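PDB 2E8E: OsmC family peroxiredoxin from Aquifex aeolicus, which is of unproven function but probably reduces peroxides through a pair of reactive cysteines, as other members of the OsmC family do. Local coordinates for residues 8-11 and 15-18; 70-73 and 79-82. All blocks are in the same frame, centred on the assembly; numbering follows the deposited sequence.

Contact 1 (8-11 and 15-18)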
loop_
_atom_site.group_PDB
_atom_site.type_symbol
_atom_site.label_atom_id
_atom_site.label_comp_id
_atom_site.label_asym_id
_atom_site.label_seq_id
_atom_site.Cartn_x
_atom_site.Cartn_y
_atom_site.Cartn_z
ATOM N N LEU A 8 -8.843 9.026 6.029
ATOM C CA LEU A 8 -7.785 9.275 6.994
ATOM C C LEU A 8 -8.027 10.553 7.775
ATOM O O LEU A 8 -8.582 11.519 7.253
ATOM C CB LEU A 8 -6.429 9.383 6.295
ATOM C CG LEU A 8 -5.732 8.089 5.870
ATOM C CD1 LEU A 8 -6.604 7.313 4.894
ATOM C CD2 LEU A 8 -4.392 8.429 5.244
ATOM N N GLU A 9 -7.596 10.543 9.030
ATOM C CA GLU A 9 -7.725 11.698 9.903
ATOM C C GLU A 9 -6.473 11.764 10.770
ATOM O O GLU A 9 -5.964 10.742 11.229
ATOM C CB GLU A 9 -8.982 11.574 10.770
ATOM C CG GLU A 9 -9.195 12.731 11.727
ATOM C CD GLU A 9 -10.590 12.734 12.326
ATOM O OE1 GLU A 9 -11.072 11.649 12.723
ATOM O OE2 GLU A 9 -11.203 13.822 12.403
ATOM N N LEU A 10 -5.965 12.974 10.977
ATOM C CA LEU A 10 -4.768 13.164 11.776
ATOM C C LEU A 10 -4.979 12.547 13.163
ATOM O O LEU A 10 -6.026 12.745 13.785
ATOM C CB LEU A 10 -4.469 14.662 11.879
ATOM C CG LEU A 10 -3.055 15.138 12.202
ATOM C CD1 LEU A 10 -2.071 14.637 11.148
ATOM C CD2 LEU A 10 -3.059 16.665 12.252
ATOM N N SER A 11 -3.989 11.789 13.628
ATOM C CA SER A 11 -4.047 11.126 14.931
ATOM C C SER A 11 -2.979 11.680 15.874
ATOM O O SER A 11 -3.233 11.893 17.059
ATOM C CB SER A 11 -3.854 9.617 14.760
ATOM O OG SER A 11 -2.633 9.327 14.101
ATOM N N THR A 15 0.742 11.851 11.518
ATOM C CA THR A 15 0.269 10.474 11.571
ATOM C C THR A 15 -1.240 10.469 11.396
ATOM O O THR A 15 -1.928 11.386 11.847
ATOM C CB THR A 15 0.664 9.823 12.902
ATOM O OG1 THR A 15 2.071 10.008 13.103
ATOM C CG2 THR A 15 0.357 8.330 12.885
ATOM N N PHE A 16 -1.762 9.433 10.748
ATOM C CA PHE A 16 -3.190 9.364 10.467
ATOM C C PHE A 16 -3.890 8.086 10.878
ATOM O O PHE A 16 -3.363 6.996 10.669
ATOM C CB PHE A 16 -3.418 9.538 8.963
ATOM C CG PHE A 16 -2.907 10.834 8.422
ATOM C CD1 PHE A 16 -3.762 11.919 8.272
ATOM C CD2 PHE A 16 -1.563 10.986 8.113
ATOM C CE1 PHE A 16 -3.281 13.147 7.821
ATOM C CE2 PHE A 16 -1.068 12.210 7.662
ATOM C CZ PHE A 16 -1.934 13.292 7.518
ATOM N N LEU A 17 -5.075 8.231 11.464
ATOM C CA LEU A 17 -5.883 7.071 11.805
ATOM C C LEU A 17 -6.583 6.821 10.476
ATOM O O LEU A 17 -7.282 7.695 9.945
ATOM C CB LEU A 17 -6.875 7.396 12.924
ATOM C CG LEU A 17 -6.316 6.991 14.295
ATOM C CD1 LEU A 17 -7.171 7.572 15.420
ATOM C CD2 LEU A 17 -6.275 5.465 14.387
ATOM N N SER A 18 -6.361 5.631 9.931
ATOM C CA SER A 18 -6.886 5.265 8.627
ATOM C C SER A 18 -7.998 4.232 8.691
ATOM O O SER A 18 -7.769 3.081 9.069
ATOM C CB SER A 18 -5.729 4.745 7.779
ATOM O OG SER A 18 -4.617 5.618 7.893
#

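Contact 2 (70-73 and 79-82)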
loop_
_atom_site.group_PDB
_atom_site.type_symbol
_atom_site.label_atom_id
_atom_site.label_comp_id
_atom_site.label_asym_id
_atom_site.label_seq_id
_atom_site.Cartn_x
_atom_site.Cartn_y
_atom_site.Cartn_z
ATOM N N GLY A 70 12.596 -3.549 -0.507
ATOM C CA GLY A 70 12.574 -2.478 -1.482
ATOM C C GLY A 70 13.734 -1.527 -1.286
ATOM O O GLY A 70 14.063 -1.175 -0.156
ATOM N N LYS A 71 14.363 -1.129 -2.388
ATOM C CA LYS A 71 15.488 -0.194 -2.352
ATOM C C LYS A 71 15.018 1.110 -2.985
ATOM O O LYS A 71 14.593 1.131 -4.143
ATOM C CB LYS A 71 16.679 -0.766 -3.124
ATOM C CG LYS A 71 17.283 -1.997 -2.479
ATOM C CD LYS A 71 18.429 -2.554 -3.312
ATOM C CE LYS A 71 19.098 -3.733 -2.617
ATOM N NZ LYS A 71 18.140 -4.842 -2.343
ATOM N N ARG A 72 15.108 2.197 -2.226
ATOM C CA ARG A 72 14.634 3.497 -2.688
ATOM C C ARG A 72 15.660 4.413 -3.334
ATOM O O ARG A 72 16.838 4.401 -2.976
ATOM C CB ARG A 72 13.996 4.252 -1.520
ATOM C CG ARG A 72 12.950 3.454 -0.769
ATOM C CD ARG A 72 12.452 4.212 0.444
ATOM N NE ARG A 72 11.715 5.418 0.084
ATOM C CZ ARG A 72 11.107 6.201 0.967
ATOM N NH1 ARG A 72 11.162 5.905 2.259
ATOM N NH2 ARG A 72 10.414 7.251 0.559
ATOM N N ARG A 73 15.184 5.215 -4.282
ATOM C CA ARG A 73 16.013 6.191 -4.971
ATOM C C ARG A 73 16.412 7.221 -3.919
ATOM O O ARG A 73 15.717 7.390 -2.917
ATOM C CB ARG A 73 15.213 6.866 -6.091
ATOM C CG ARG A 73 15.958 7.974 -6.813
ATOM C CD ARG A 73 15.238 8.408 -8.077
ATOM N NE ARG A 73 13.918 8.973 -7.816
ATOM C CZ ARG A 73 13.089 9.386 -8.769
ATOM N NH1 ARG A 73 13.447 9.296 -10.044
ATOM N NH2 ARG A 73 11.905 9.889 -8.454
ATOM N N ILE A 79 10.963 6.766 -4.714
ATOM C CA ILE A 79 10.263 5.535 -5.054
ATOM C C ILE A 79 11.206 4.342 -4.939
ATOM O O ILE A 79 12.421 4.504 -4.839
ATOM C CB ILE A 79 9.756 5.572 -6.511
ATOM C CG1 ILE A 79 10.946 5.725 -7.465
ATOM C CG2 ILE A 79 8.766 6.718 -6.699
ATOM C CD1 ILE A 79 10.581 5.667 -8.931
ATOM N N TYR A 80 10.644 3.138 -4.948
ATOM C CA TYR A 80 11.465 1.934 -4.915
ATOM C C TYR A 80 12.014 1.720 -6.321
ATOM O O TYR A 80 11.246 1.546 -7.267
ATOM C CB TYR A 80 10.630 0.706 -4.539
ATOM C CG TYR A 80 10.189 0.651 -3.098
ATOM C CD1 TYR A 80 11.116 0.721 -2.060
ATOM C CD2 TYR A 80 8.843 0.493 -2.775
ATOM C CE1 TYR A 80 10.713 0.625 -0.731
ATOM C CE2 TYR A 80 8.426 0.400 -1.453
ATOM C CZ TYR A 80 9.367 0.465 -0.437
ATOM O OH TYR A 80 8.955 0.355 0.867
ATOM N N GLU A 81 13.334 1.738 -6.472
ATOM C CA GLU A 81 13.921 1.514 -7.785
ATOM C C GLU A 81 13.956 0.011 -8.025
ATOM O O GLU A 81 14.035 -0.456 -9.164
ATOM C CB GLU A 81 15.342 2.078 -7.851
ATOM C CG GLU A 81 15.434 3.555 -7.504
ATOM C CD GLU A 81 16.441 4.300 -8.362
ATOM O OE1 GLU A 81 17.598 3.843 -8.468
ATOM O OE2 GLU A 81 16.072 5.350 -8.927
ATOM N N GLU A 82 13.882 -0.740 -6.935
ATOM C CA GLU A 82 13.914 -2.191 -7.002
ATOM C C GLU A 82 13.086 -2.787 -5.878
ATOM O O GLU A 82 13.085 -2.279 -4.759
ATOM C CB GLU A 82 15.364 -2.680 -6.893
ATOM C CG GLU A 82 15.516 -4.163 -6.606
ATOM C CD GLU A 82 16.963 -4.570 -6.375
ATOM O OE1 GLU A 82 17.204 -5.412 -5.486
ATOM O OE2 GLU A 82 17.857 -4.056 -7.082
HETATM O O HOH W 1 15.620 -5.238 -3.033
#

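Contact 1 (8-11 and 15-18)
The side chain of L10 slants across the ring of F16: CD1 sits over one face of the ring, displaced toward its rim, 4.1 Å from the centroid, a CH-pi contact. L10 starts out away from strand 15-18, but with CG anti to the backbone N (chi1 -158°) its CD1 branch is carried back across the ring. The same methyl also lies 3.3 Å from O of T15. On the other flank of F16, L8 crosses at about a right angle, its CD2 packing on the CB of F16, while CG of L8 rests 3.4 Å from OG of S18. That hydroxyl bonds weakly to the carbonyl O of F16. The buried surface made by L8, F16 and S18 is covered by G43, G47 and V40 of the second subunit. On the reverse face E9 and L17 emerge together, and CB of S11 packs 3.6 Å from CG of L17. Beneath them the backbones of E9 and L17 bond both ways; N of L17 reaches O of E9 at 2.7 Å, close to the direction of the C=O bond. Nearer the turn, N of S11 gives a straight bond (170°) to O of T15. This is an antiparallel beta hairpin with twisted strands, whose first strand pairs with a strand of the second subunit, extending the sheet across the dimer interface.

Contact 2 (70-73 and 79-82)
A classic beta bulge interrupts the antiparallel hairpin of strands 60-72 and 80-90, with E81 and E82 both set opposite K71. The carbonyl O of K71 takes N of E81 at 2.7 Å and, weakly, N of E82 at 3.4 Å; N of K71 in turn donates to O of E82. Beyond the bulge, N of R73 bonds to O of I79, nearly in line with the carbonyl. The extra residue turns the chain at E81 and shifts the pairing by one, so that R72 comes opposite Y80.

The side chains of R72 and Y80 cross at a slant beside helix 34-56, CG of R72 lying 3.5 Å from CD1 of Y80. Both polar ends find partners farther off: NE of R72 bonds to O of K78 and its NH1 pairs with E2 of the second subunit, while OH of Y80 reaches O of M35. G70 lies close against the Y80 ring, where a CB would collide with CE1.

R73 and E81 cross at about a right angle. OE2 of E81 lies 3.3 Å from CD of R73, alongside its aliphatic part, whereas NE of R73, 4.4 Å from that oxygen, is too far for a salt bridge; NH2 of R73 bonds to O of P77. CG1 of I79 lies over one face of the guanidinium, toward its rim. Without the carboxylate, an alanine here in place of E81 would probably leave the R73 methylenes without their packing partner and the guanidinium without its nearby negative charge.

K71 and E82 run side by side, pointing the same way. The lysine, which also pairs with E84, bends at its last torsion (chi4 59°), and its NZ makes a weak salt bridge with OE1 of E82 at 3.3 Å; a water accepts from NZ at 2.6 Å and lies 2.9 Å from that same OE1.

In the fold
Contact 1 comes first along the chain and closes before contact 2 opens; each joins the two strands of a hairpin. They belong to different sheets: 8-11 and 15-18 to the antiparallel sheet of strands 3-12, 15-19 and 24-28, and 70-73 and 79-82 to the mixed sheet of 60-72, 80-90 and 121-130. Their centres lie 25 Å apart and their nearest atoms about 14 Å, so they do not touch. Helix 34-56 falls between them in sequence. What they share is the second subunit: at both, the first strand pairs antiparallel with a strand of that chain, which makes the dimer, rather than the single chain, the unit that completes these sheets.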